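Local atomic coordinates of glucokinase (Thermus thermophilus, PDB entry 3VOV), a protein that probably phosphorylates glucose and related hexoses at the expense of ATP, as a zinc-binding hexokinase of the ROK family. Residues A15-F18 against L23-K26; D19-L24 against H116-A121; L232-D237 against Q268-P273; E261-Y266 against P273-A278. All coordinates share one frame; numbering follows the deposited sequence.

Contact 1: residues A15-F18 against L23-K26; sequences AGVF and LLSK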
loop_
_atom_site.group_PDB
_atom_site.type_symbol
_atom_site.label_atom_id
_atom_site.label_comp_id
_atom_site.label_asym_id
_atom_site.label_seq_id
_atom_site.Cartn_x
_atom_site.Cartn_y
_atom_site.Cartn_z
ATOM N N ALA B 15 -35.217 -26.295 4.981
ATOM C CA ALA B 15 -36.296 -26.170 4.037
ATOM C C ALA B 15 -37.501 -25.459 4.667
ATOM O O ALA B 15 -37.726 -25.592 5.871
ATOM C CB ALA B 15 -36.709 -27.587 3.507
ATOM N N GLY B 16 -38.263 -24.714 3.883
ATOM C CA GLY B 16 -39.521 -24.207 4.417
ATOM C C GLY B 16 -40.370 -23.656 3.327
ATOM O O GLY B 16 -39.832 -23.142 2.341
ATOM N N VAL B 17 -41.692 -23.805 3.485
ATOM C CA VAL B 17 -42.680 -23.109 2.655
ATOM C C VAL B 17 -42.655 -21.648 3.072
ATOM O O VAL B 17 -42.389 -21.351 4.239
ATOM C CB VAL B 17 -44.117 -23.724 2.795
ATOM C CG1 VAL B 17 -45.142 -22.938 2.000
ATOM C CG2 VAL B 17 -44.126 -25.206 2.325
ATOM N N PHE B 18 -42.836 -20.751 2.117
ATOM C CA PHE B 18 -42.643 -19.344 2.349
ATOM C C PHE B 18 -43.776 -18.665 1.632
ATOM O O PHE B 18 -44.083 -19.045 0.513
ATOM C CB PHE B 18 -41.320 -18.900 1.713
ATOM C CG PHE B 18 -41.044 -17.429 1.799
ATOM C CD1 PHE B 18 -40.728 -16.839 3.024
ATOM C CD2 PHE B 18 -41.077 -16.632 0.649
ATOM C CE1 PHE B 18 -40.460 -15.485 3.099
ATOM C CE2 PHE B 18 -40.779 -15.313 0.694
ATOM C CZ PHE B 18 -40.476 -14.699 1.949
ATOM N N LEU B 23 -41.976 -17.691 6.765
ATOM C CA LEU B 23 -41.941 -19.140 6.636
ATOM C C LEU B 23 -43.253 -19.730 7.174
ATOM O O LEU B 23 -43.722 -19.292 8.224
ATOM C CB LEU B 23 -40.781 -19.686 7.448
ATOM C CG LEU B 23 -39.363 -19.366 6.886
ATOM C CD1 LEU B 23 -38.231 -19.820 7.860
ATOM C CD2 LEU B 23 -39.226 -19.987 5.493
ATOM N N LEU B 24 -43.831 -20.715 6.478
ATOM C CA LEU B 24 -44.982 -21.449 7.034
ATOM C C LEU B 24 -44.578 -22.762 7.653
ATOM O O LEU B 24 -45.406 -23.404 8.307
ATOM C CB LEU B 24 -46.111 -21.658 6.005
ATOM C CG LEU B 24 -46.553 -20.376 5.285
ATOM C CD1 LEU B 24 -47.584 -20.641 4.184
ATOM C CD2 LEU B 24 -47.052 -19.313 6.243
ATOM N N SER B 25 -43.318 -23.163 7.441
ATOM C CA SER B 25 -42.729 -24.353 8.019
ATOM C C SER B 25 -41.222 -24.212 8.044
ATOM O O SER B 25 -40.660 -23.347 7.368
ATOM C CB SER B 25 -43.130 -25.638 7.251
ATOM O OG SER B 25 -42.782 -25.585 5.862
ATOM N N LYS B 26 -40.568 -25.048 8.844
ATOM C CA LYS B 26 -39.111 -25.082 8.899
ATOM C C LYS B 26 -38.551 -26.465 9.253
ATOM O O LYS B 26 -38.757 -26.957 10.359
ATOM C CB LYS B 26 -38.538 -24.035 9.863
ATOM C CG LYS B 26 -37.030 -24.028 9.781
ATOM C CD LYS B 26 -36.378 -22.793 10.311
ATOM C CE LYS B 26 -34.857 -22.941 10.211
ATOM N NZ LYS B 26 -34.220 -21.916 11.058
#
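Val17 and Leu24 are joined where the end of strand 12-18 meets the returning arm of a beta hairpin, at the N-terminal sheet of this actin-like ATPase fold. The main-chain pairing here is irregular. Leu24 N donates to Val17 O at 2.7 Å, with an N-H...O angle of 162°. The amide of Val17 is taken by a side chain: Val17 N lies 3.2 Å from Ser25 OG, in a bond straight to within 5° of linear. Ser25 OG can do this because chi1 (57°) sets it between its own N and carbonyl carbon, and it also hydrogen-bonds to Ala50 O of helix 36-54. The hydroxyl thus accepts from the strand and gives to the helix. With alanine in place of Ser25, the buried Val17 amide and the Ala50 carbonyl are likely to lose the hydroxyl they share. Outside the pair, Gly16 and Phe18 bond to Gly5 and Val3 of the adjoining strand, and Ala15 pairs with Val27. Lys26 turns outward to a salt bridge with Glu283. Weaker C-H...O contacts fill in along the arm: Ser25 O rests 3.3 Å from Gly16 CA, at a place with no room for a beta carbon. Apolar packing is lighter, with Val17 CG1 meeting Leu24 CD1 at 4.0 Å.

Contact 2: residues D19-L24 against H116-A121; sequences DGKRLL and HHLGAA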
loop_
_atom_site.group_PDB
_atom_site.type_symbol
_atom_site.label_atom_id
_atom_site.label_comp_id
_atom_site.label_asym_id
_atom_site.label_seq_id
_atom_site.Cartn_x
_atom_site.Cartn_y
_atom_site.Cartn_z
ATOM N N ASP B 19 -44.350 -17.622 2.230
ATOM C CA ASP B 19 -45.527 -16.991 1.615
ATOM C C ASP B 19 -45.286 -15.607 1.031
ATOM O O ASP B 19 -46.248 -14.916 0.609
ATOM C CB ASP B 19 -46.676 -16.950 2.611
ATOM C CG ASP B 19 -46.413 -15.994 3.770
ATOM O OD1 ASP B 19 -45.428 -15.204 3.734
ATOM O OD2 ASP B 19 -47.208 -16.034 4.726
ATOM N N GLY B 20 -44.010 -15.214 0.958
ATOM C CA GLY B 20 -43.635 -13.906 0.435
ATOM C C GLY B 20 -43.155 -13.022 1.569
ATOM O O GLY B 20 -42.387 -12.070 1.328
ATOM N N LYS B 21 -43.537 -13.373 2.807
ATOM C CA LYS B 21 -43.123 -12.606 4.007
ATOM C C LYS B 21 -42.636 -13.505 5.122
ATOM O O LYS B 21 -41.725 -13.133 5.823
ATOM C CB LYS B 21 -44.281 -11.728 4.560
ATOM C CG LYS B 21 -44.601 -10.446 3.728
ATOM C CD LYS B 21 -43.302 -9.637 3.370
ATOM C CE LYS B 21 -43.523 -8.121 3.129
ATOM N NZ LYS B 21 -42.222 -7.515 2.602
ATOM N N ARG B 22 -43.259 -14.667 5.298
ATOM C CA ARG B 22 -42.976 -15.552 6.431
ATOM C C ARG B 22 -42.816 -16.970 6.017
ATOM O O ARG B 22 -43.442 -17.418 5.051
ATOM C CB ARG B 22 -44.118 -15.527 7.493
ATOM C CG ARG B 22 -44.308 -14.183 8.161
ATOM C CD ARG B 22 -45.324 -14.281 9.294
ATOM N NE ARG B 22 -45.342 -13.051 10.056
ATOM C CZ ARG B 22 -46.044 -11.978 9.730
ATOM N NH1 ARG B 22 -46.825 -11.995 8.654
ATOM N NH2 ARG B 22 -46.008 -10.910 10.527
ATOM N N LEU B 23 -41.976 -17.691 6.765
ATOM C CA LEU B 23 -41.941 -19.140 6.636
ATOM C C LEU B 23 -43.253 -19.730 7.174
ATOM O O LEU B 23 -43.722 -19.292 8.224
ATOM C CB LEU B 23 -40.781 -19.686 7.448
ATOM C CG LEU B 23 -39.363 -19.366 6.886
ATOM C CD1 LEU B 23 -38.231 -19.820 7.860
ATOM C CD2 LEU B 23 -39.226 -19.987 5.493
ATOM N N LEU B 24 -43.831 -20.715 6.478
ATOM C CA LEU B 24 -44.982 -21.449 7.034
ATOM C C LEU B 24 -44.578 -22.762 7.653
ATOM O O LEU B 24 -45.406 -23.404 8.307
ATOM C CB LEU B 24 -46.111 -21.658 6.005
ATOM C CG LEU B 24 -46.553 -20.376 5.285
ATOM C CD1 LEU B 24 -47.584 -20.641 4.184
ATOM C CD2 LEU B 24 -47.052 -19.313 6.243
ATOM N N HIS B 116 -32.551 -7.429 2.562
ATOM C CA HIS B 116 -33.201 -6.350 1.821
ATOM C C HIS B 116 -34.721 -6.272 1.975
ATOM O O HIS B 116 -35.253 -5.205 2.231
ATOM C CB HIS B 116 -32.878 -6.476 0.344
ATOM C CG HIS B 116 -33.421 -5.361 -0.481
ATOM N ND1 HIS B 116 -32.706 -4.206 -0.726
ATOM C CD2 HIS B 116 -34.598 -5.232 -1.148
ATOM C CE1 HIS B 116 -33.436 -3.400 -1.495
ATOM N NE2 HIS B 116 -34.578 -4.007 -1.779
ATOM N N HIS B 117 -35.392 -7.399 1.743
ATOM C CA HIS B 117 -36.831 -7.509 1.815
ATOM C C HIS B 117 -37.409 -7.685 3.197
ATOM O O HIS B 117 -38.481 -7.183 3.460
ATOM C CB HIS B 117 -37.317 -8.634 0.895
ATOM C CG HIS B 117 -37.151 -8.310 -0.553
ATOM N ND1 HIS B 117 -37.987 -7.444 -1.222
ATOM C CD2 HIS B 117 -36.198 -8.676 -1.441
ATOM C CE1 HIS B 117 -37.572 -7.311 -2.472
ATOM N NE2 HIS B 117 -36.483 -8.052 -2.630
ATOM N N LEU B 118 -36.723 -8.383 4.075
ATOM C CA LEU B 118 -37.258 -8.788 5.394
ATOM C C LEU B 118 -36.429 -8.311 6.605
ATOM O O LEU B 118 -36.832 -8.493 7.734
ATOM C CB LEU B 118 -37.283 -10.338 5.438
ATOM C CG LEU B 118 -38.436 -11.160 4.798
ATOM C CD1 LEU B 118 -39.332 -10.461 3.791
ATOM C CD2 LEU B 118 -38.028 -12.579 4.269
ATOM N N GLY B 119 -35.237 -7.758 6.380
ATOM C CA GLY B 119 -34.292 -7.538 7.472
ATOM C C GLY B 119 -33.807 -6.101 7.537
ATOM O O GLY B 119 -34.583 -5.160 7.333
ATOM N N ALA B 120 -32.514 -5.932 7.789
ATOM C CA ALA B 120 -31.943 -4.594 8.095
ATOM C C ALA B 120 -32.202 -3.522 7.034
ATOM O O ALA B 120 -32.142 -2.315 7.340
ATOM C CB ALA B 120 -30.428 -4.713 8.364
ATOM N N ALA B 121 -32.442 -3.924 5.787
ATOM C CA ALA B 121 -32.632 -2.948 4.719
ATOM C C ALA B 121 -34.083 -2.884 4.215
ATOM O O ALA B 121 -34.361 -2.305 3.160
ATOM C CB ALA B 121 -31.647 -3.191 3.551
#
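Lys21 and Leu118 bring their backbones to 7.1 Å between CA atoms, so the turn 19-24 and the C-terminal part of helix 107-118 meet mainly through side chains, and the contact sits at the surface. Leu118 points its isobutyl end at the turn: both methyls and CG lie around Lys21 O, with CG and that oxygen 4.0 Å apart. Its CG is anti to the carbonyl carbon (chi1 -82°), which swings the branch across the gap. Leu118 CD1 also meets the aliphatic part of the lysine, at 4.1 Å from Lys21 CD. Replacing Leu118 with an alanine would probably strip the apolar cover from the Lys21 carbonyl and from the lysine chain, opening a gap beside Phe18, on which the leucine also packs. The turn that receives it is the tip of a beta hairpin, shaped as an Asx turn. Asp19 OD1 accepts from Lys21 N at 2.8 Å and from Arg22 N at 2.7 Å, the first nearly in line with the C-O bond and the second on the syn side but tilted 35° out of the carboxylate plane. Gly20, with phi 109°, takes a backbone shape suited to glycine. At the far end of its bent chain Lys21 NZ stops 3.9 Å from His117 O, too long for a bond. The imidazole of His117 turns elsewhere, its NE2 hydrogen-bonded to Gly144 O, while His116 CD2 rests over one face of that ring.

Contact 3: residues L232-D237 against Q268-P273; sequences LVKAFD and QGWEAP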
loop_
_atom_site.group_PDB
_atom_site.type_symbol
_atom_site.label_atom_id
_atom_site.label_comp_id
_atom_site.label_asym_id
_atom_site.label_seq_id
_atom_site.Cartn_x
_atom_site.Cartn_y
_atom_site.Cartn_z
ATOM N N LEU B 232 -17.166 0.547 -2.067
ATOM C CA LEU B 232 -18.374 -0.012 -2.723
ATOM C C LEU B 232 -19.523 0.985 -2.803
ATOM O O LEU B 232 -20.305 0.957 -3.734
ATOM C CB LEU B 232 -18.823 -1.318 -2.014
ATOM C CG LEU B 232 -17.864 -2.494 -2.324
ATOM C CD1 LEU B 232 -18.013 -3.682 -1.348
ATOM C CD2 LEU B 232 -18.050 -2.959 -3.808
ATOM N N VAL B 233 -19.624 1.887 -1.837
ATOM C CA VAL B 233 -20.636 2.952 -1.908
ATOM C C VAL B 233 -20.415 3.852 -3.133
ATOM O O VAL B 233 -21.370 4.318 -3.752
ATOM C CB VAL B 233 -20.651 3.778 -0.610
ATOM C CG1 VAL B 233 -21.462 5.119 -0.799
ATOM C CG2 VAL B 233 -21.235 2.925 0.519
ATOM N N LYS B 234 -19.158 4.062 -3.516
ATOM C CA LYS B 234 -18.886 4.919 -4.679
ATOM C C LYS B 234 -19.361 4.217 -5.963
ATOM O O LYS B 234 -19.747 4.849 -6.945
ATOM C CB LYS B 234 -17.368 5.196 -4.822
ATOM C CG LYS B 234 -16.628 5.609 -3.533
ATOM C CD LYS B 234 -17.160 6.874 -2.953
ATOM C CE LYS B 234 -16.210 7.370 -1.843
ATOM N NZ LYS B 234 -15.798 6.323 -0.830
ATOM N N ALA B 235 -19.267 2.896 -5.987
ATOM C CA ALA B 235 -19.662 2.205 -7.182
ATOM C C ALA B 235 -21.200 2.092 -7.221
ATOM O O ALA B 235 -21.802 2.341 -8.267
ATOM C CB ALA B 235 -19.008 0.843 -7.227
ATOM N N PHE B 236 -21.830 1.749 -6.082
ATOM C CA PHE B 236 -23.243 1.392 -6.081
ATOM C C PHE B 236 -24.208 2.436 -5.526
ATOM O O PHE B 236 -25.365 2.436 -5.945
ATOM C CB PHE B 236 -23.463 0.065 -5.322
ATOM C CG PHE B 236 -22.869 -1.125 -5.992
ATOM C CD1 PHE B 236 -23.533 -1.756 -7.048
ATOM C CD2 PHE B 236 -21.644 -1.655 -5.552
ATOM C CE1 PHE B 236 -22.991 -2.890 -7.663
ATOM C CE2 PHE B 236 -21.094 -2.786 -6.172
ATOM C CZ PHE B 236 -21.759 -3.397 -7.232
ATOM N N ASP B 237 -23.760 3.273 -4.566
ATOM C CA ASP B 237 -24.602 4.300 -3.913
ATOM C C ASP B 237 -25.907 3.649 -3.421
ATOM O O ASP B 237 -27.002 4.059 -3.828
ATOM C CB ASP B 237 -24.889 5.492 -4.864
ATOM C CG ASP B 237 -25.646 6.653 -4.175
ATOM O OD1 ASP B 237 -25.622 6.764 -2.926
ATOM O OD2 ASP B 237 -26.247 7.466 -4.906
ATOM N N GLN B 268 -15.769 10.855 3.953
ATOM C CA GLN B 268 -15.516 12.319 4.000
ATOM C C GLN B 268 -15.585 12.858 2.567
ATOM O O GLN B 268 -14.841 12.406 1.676
ATOM C CB GLN B 268 -14.134 12.640 4.593
ATOM C CG GLN B 268 -14.063 12.384 6.086
ATOM C CD GLN B 268 -12.643 12.484 6.704
ATOM O OE1 GLN B 268 -12.471 12.050 7.845
ATOM N NE2 GLN B 268 -11.638 13.034 5.964
ATOM N N GLY B 269 -16.479 13.812 2.351
ATOM C CA GLY B 269 -16.694 14.383 1.020
ATOM C C GLY B 269 -17.865 13.736 0.283
ATOM O O GLY B 269 -18.155 14.098 -0.895
ATOM N N TRP B 270 -18.538 12.805 0.965
ATOM C CA TRP B 270 -19.575 11.962 0.350
ATOM C C TRP B 270 -20.796 11.851 1.257
ATOM O O TRP B 270 -20.684 12.095 2.446
ATOM C CB TRP B 270 -19.001 10.542 0.084
ATOM C CG TRP B 270 -17.870 10.578 -0.884
ATOM C CD1 TRP B 270 -16.545 10.844 -0.609
ATOM C CD2 TRP B 270 -17.953 10.366 -2.296
ATOM N NE1 TRP B 270 -15.821 10.832 -1.774
ATOM C CE2 TRP B 270 -16.654 10.526 -2.820
ATOM C CE3 TRP B 270 -19.020 10.087 -3.184
ATOM C CZ2 TRP B 270 -16.376 10.407 -4.194
ATOM C CZ3 TRP B 270 -18.731 9.945 -4.554
ATOM C CH2 TRP B 270 -17.422 10.102 -5.035
ATOM N N GLU B 271 -21.951 11.500 0.695
ATOM C CA GLU B 271 -23.117 11.148 1.514
ATOM C C GLU B 271 -23.018 9.661 1.905
ATOM O O GLU B 271 -23.036 8.776 1.044
ATOM C CB GLU B 271 -24.444 11.353 0.753
ATOM C CG GLU B 271 -24.872 12.779 0.438
ATOM C CD GLU B 271 -26.195 12.805 -0.401
ATOM O OE1 GLU B 271 -26.100 13.099 -1.618
ATOM O OE2 GLU B 271 -27.314 12.513 0.140
ATOM N N ALA B 272 -22.949 9.390 3.191
ATOM C CA ALA B 272 -22.732 8.063 3.709
ATOM C C ALA B 272 -24.067 7.315 3.913
ATOM O O ALA B 272 -24.876 7.757 4.694
ATOM C CB ALA B 272 -22.010 8.196 5.034
ATOM N N PRO B 273 -24.293 6.169 3.214
ATOM C CA PRO B 273 -25.475 5.394 3.544
ATOM C C PRO B 273 -25.367 4.900 4.969
ATOM O O PRO B 273 -24.249 4.680 5.457
ATOM C CB PRO B 273 -25.419 4.207 2.550
ATOM C CG PRO B 273 -24.631 4.738 1.384
ATOM C CD PRO B 273 -23.532 5.535 2.132
#
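At a subunit interface beside a zinc site, the C-terminal turns of helix 212-236 pack against the loop that leads into strand 275-277, through two side-chain pairs: Lys234 with Trp270 and Val233 with Pro273. Lys234 lies across the indole at about a right angle. Its CE sits over the five-membered ring, 3.4 Å from the ring centroid, and its CD lies over the six-membered ring, 3.6 Å from Trp270 CD2. NZ lies farther out, 4.5 Å from the five-membered ring's centroid and 6° off the normal, so the cation-pi contact comes with a close CH-pi contact from the methylene before it. Bends at chi2 and chi4 (-61° and -48°) let NZ reach Ala230 O of its own helix and Tyr266 O at the end of helix 253-265, both of which accept hydrogen bonds from it. A neighbouring subunit, the second, also packs on the indole: its zinc ligands His159 and Cys171 touch Trp270, and a zinc ion lies about 5 Å from the tryptophan side chain. Arg151 of that second subunit forms a salt bridge with Asp237 of this chain, the residue just past the helix. On the adjacent flank, both methyls of Val233 press on the proline ring, CG1 meeting Pro273 CD at 3.6 Å.

Contact 4: residues E261-Y266 against P273-A278; sequences EAYRRY and PPLRRA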
loop_
_atom_site.group_PDB
_atom_site.type_symbol
_atom_site.label_atom_id
_atom_site.label_comp_id
_atom_site.label_asym_id
_atom_site.label_seq_id
_atom_site.Cartn_x
_atom_site.Cartn_y
_atom_site.Cartn_z
ATOM N N GLU B 261 -15.714 3.754 12.116
ATOM C CA GLU B 261 -14.878 4.946 11.985
ATOM C C GLU B 261 -14.147 4.960 10.622
ATOM O O GLU B 261 -14.103 6.009 9.956
ATOM C CB GLU B 261 -13.917 5.082 13.176
ATOM C CG GLU B 261 -12.944 6.295 13.119
ATOM C CD GLU B 261 -13.621 7.677 13.093
ATOM O OE1 GLU B 261 -12.902 8.658 12.770
ATOM O OE2 GLU B 261 -14.843 7.792 13.375
ATOM N N ALA B 262 -13.631 3.808 10.173
ATOM C CA ALA B 262 -12.958 3.754 8.841
ATOM C C ALA B 262 -13.967 4.054 7.708
ATOM O O ALA B 262 -13.681 4.798 6.777
ATOM C CB ALA B 262 -12.251 2.395 8.610
ATOM N N TYR B 263 -15.163 3.481 7.824
ATOM C CA TYR B 263 -16.241 3.709 6.832
ATOM C C TYR B 263 -16.560 5.218 6.765
ATOM O O TYR B 263 -16.631 5.807 5.680
ATOM C CB TYR B 263 -17.454 2.862 7.263
ATOM C CG TYR B 263 -18.725 3.011 6.414
ATOM C CD1 TYR B 263 -18.849 2.354 5.188
ATOM C CD2 TYR B 263 -19.811 3.754 6.884
ATOM C CE1 TYR B 263 -20.018 2.493 4.406
ATOM C CE2 TYR B 263 -20.979 3.852 6.167
ATOM C CZ TYR B 263 -21.079 3.221 4.938
ATOM O OH TYR B 263 -22.251 3.351 4.223
ATOM N N ARG B 264 -16.721 5.854 7.930
ATOM C CA ARG B 264 -16.966 7.303 7.947
ATOM C C ARG B 264 -15.790 8.112 7.391
ATOM O O ARG B 264 -16.009 9.017 6.586
ATOM C CB ARG B 264 -17.292 7.759 9.348
ATOM C CG ARG B 264 -18.693 7.289 9.732
ATOM C CD ARG B 264 -19.037 7.801 11.114
ATOM N NE ARG B 264 -20.386 7.392 11.494
ATOM C CZ ARG B 264 -20.705 6.952 12.708
ATOM N NH1 ARG B 264 -19.752 6.823 13.633
ATOM N NH2 ARG B 264 -21.966 6.600 12.974
ATOM N N ARG B 265 -14.560 7.776 7.787
ATOM C CA ARG B 265 -13.380 8.441 7.195
ATOM C C ARG B 265 -13.262 8.286 5.670
ATOM O O ARG B 265 -12.682 9.149 5.012
ATOM C CB ARG B 265 -12.064 7.922 7.801
ATOM C CG ARG B 265 -11.868 8.412 9.288
ATOM C CD ARG B 265 -10.424 8.165 9.755
ATOM N NE ARG B 265 -9.451 9.029 9.067
ATOM C CZ ARG B 265 -8.557 8.627 8.163
ATOM N NH1 ARG B 265 -8.484 7.335 7.780
ATOM N NH2 ARG B 265 -7.716 9.527 7.641
ATOM N N TYR B 266 -13.721 7.156 5.123
ATOM C CA TYR B 266 -13.648 6.932 3.650
ATOM C C TYR B 266 -14.907 7.362 2.913
ATOM O O TYR B 266 -15.114 7.016 1.700
ATOM C CB TYR B 266 -13.191 5.497 3.316
ATOM C CG TYR B 266 -11.658 5.411 3.467
ATOM C CD1 TYR B 266 -10.812 5.554 2.353
ATOM C CD2 TYR B 266 -11.082 5.313 4.714
ATOM C CE1 TYR B 266 -9.403 5.496 2.496
ATOM C CE2 TYR B 266 -9.698 5.292 4.884
ATOM C CZ TYR B 266 -8.867 5.387 3.793
ATOM O OH TYR B 266 -7.495 5.322 3.984
ATOM N N PRO B 273 -24.293 6.169 3.214
ATOM C CA PRO B 273 -25.475 5.394 3.544
ATOM C C PRO B 273 -25.367 4.900 4.969
ATOM O O PRO B 273 -24.249 4.680 5.457
ATOM C CB PRO B 273 -25.419 4.207 2.550
ATOM C CG PRO B 273 -24.631 4.738 1.384
ATOM C CD PRO B 273 -23.532 5.535 2.132
ATOM N N PRO B 274 -26.512 4.725 5.644
ATOM C CA PRO B 274 -26.484 4.049 6.945
ATOM C C PRO B 274 -25.840 2.673 6.828
ATOM O O PRO B 274 -26.112 1.944 5.869
ATOM C CB PRO B 274 -27.968 3.874 7.288
ATOM C CG PRO B 274 -28.675 4.939 6.510
ATOM C CD PRO B 274 -27.882 5.133 5.253
ATOM N N LEU B 275 -24.999 2.330 7.802
ATOM C CA LEU B 275 -24.431 0.973 7.892
ATOM C C LEU B 275 -25.104 0.260 9.048
ATOM O O LEU B 275 -25.082 0.770 10.194
ATOM C CB LEU B 275 -22.885 1.042 8.054
ATOM C CG LEU B 275 -21.992 -0.217 8.323
ATOM C CD1 LEU B 275 -22.350 -1.429 7.539
ATOM C CD2 LEU B 275 -20.505 0.062 8.054
ATOM N N ARG B 276 -25.728 -0.898 8.765
ATOM C CA ARG B 276 -26.596 -1.580 9.751
ATOM C C ARG B 276 -26.192 -3.031 9.939
ATOM O O ARG B 276 -25.778 -3.688 8.976
ATOM C CB ARG B 276 -28.093 -1.554 9.312
ATOM C CG ARG B 276 -28.675 -0.162 9.274
ATOM C CD ARG B 276 -30.197 -0.179 9.011
ATOM N NE ARG B 276 -30.711 1.166 8.710
ATOM C CZ ARG B 276 -31.768 1.419 7.947
ATOM N NH1 ARG B 276 -32.179 2.681 7.795
ATOM N NH2 ARG B 276 -32.413 0.433 7.324
ATOM N N ARG B 277 -26.324 -3.533 11.160
ATOM C CA ARG B 277 -26.074 -4.951 11.449
ATOM C C ARG B 277 -27.154 -5.798 10.784
ATOM O O ARG B 277 -28.348 -5.481 10.924
ATOM C CB ARG B 277 -26.245 -5.196 12.943
ATOM C CG ARG B 277 -25.060 -4.874 13.749
ATOM C CD ARG B 277 -25.211 -5.301 15.214
ATOM N NE ARG B 277 -23.948 -5.022 15.903
ATOM C CZ ARG B 277 -23.133 -5.966 16.371
ATOM N NH1 ARG B 277 -23.473 -7.258 16.274
ATOM N NH2 ARG B 277 -21.994 -5.611 16.958
ATOM N N ALA B 278 -26.766 -6.880 10.123
ATOM C CA ALA B 278 -27.764 -7.847 9.595
ATOM C C ALA B 278 -28.687 -8.309 10.724
ATOM O O ALA B 278 -28.202 -8.569 11.818
ATOM C CB ALA B 278 -27.079 -9.046 8.937
#
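Tyr263 reaches from helix 253-265 to Leu275 and Pro273 at the start of strand 275-277. The helix and strand belong to a beta-alpha-beta crossover: strand 240-244 is followed by the helix and then by the parallel neighbour, strand 275-277. From CB, with CG anti to the backbone N (chi1 177°), the tyrosine leaves the helix heading toward the strand. At the inner end of its ring the partner is a leucine methyl: Leu275 CD2 lies 3.8 Å from Tyr263 CG, over one face and offset toward the rim. The CH-pi geometry supports this reading, CD2 being 3.9 Å from the ring centroid and 15° off the normal. Farther out, Tyr263 CE2 comes 3.9 Å from Leu275 CB, so the leucine runs obliquely along the ring. The same ring carbon is 3.4 Å from Pro273 O, which lies in the ring plane at its edge. The tip closes the contact. Tyr263 OH donates to Pro273 O at 2.7 Å, approaching from above the carbonyl plane (36° out of it), and the hydroxyl oxygen also rests 3.3 Å from Pro273 CD. Around the pair, Val241 touches both Tyr263 and Leu275, and Leu259 and Leu260 also pack on the leucine. A single tyrosine therefore combines two chemistries: its face gives apolar adhesion to the strand, while the phenol donates to the carbonyl of Pro273, a bond that probably fixes the phenol tip and resists swinging of the side chain about CA-CB, with the leucine methyl bearing on the ring's own turn.

How the contacts relate
From the N terminus, contact 1 closes a hairpin of four intervening residues, and contact 2 starts on the hairpin's turn and returning arm (19-24), sharing Leu23 and Leu24 with contact 1, before reaching across 91 residues to helix 107-118. The two touch where Phe18 CE1 packs 4.0 Å from Leu118 CD2. Farther along, contacts 3 and 4 cross: their segments alternate, and Pro273 belongs to both. Contact 3 ties the end of helix 212-236 to the loop ahead of strand 275-277, while contact 4 closes the shorter loop between helix 253-265 and that strand. Ala120 O and Arg276 NH2, 2.8 Å apart in a probable hydrogen bond, link contact 2 to contact 4, joining the turn after helix 107-118 to edge strand 275-277 of the second mixed sheet.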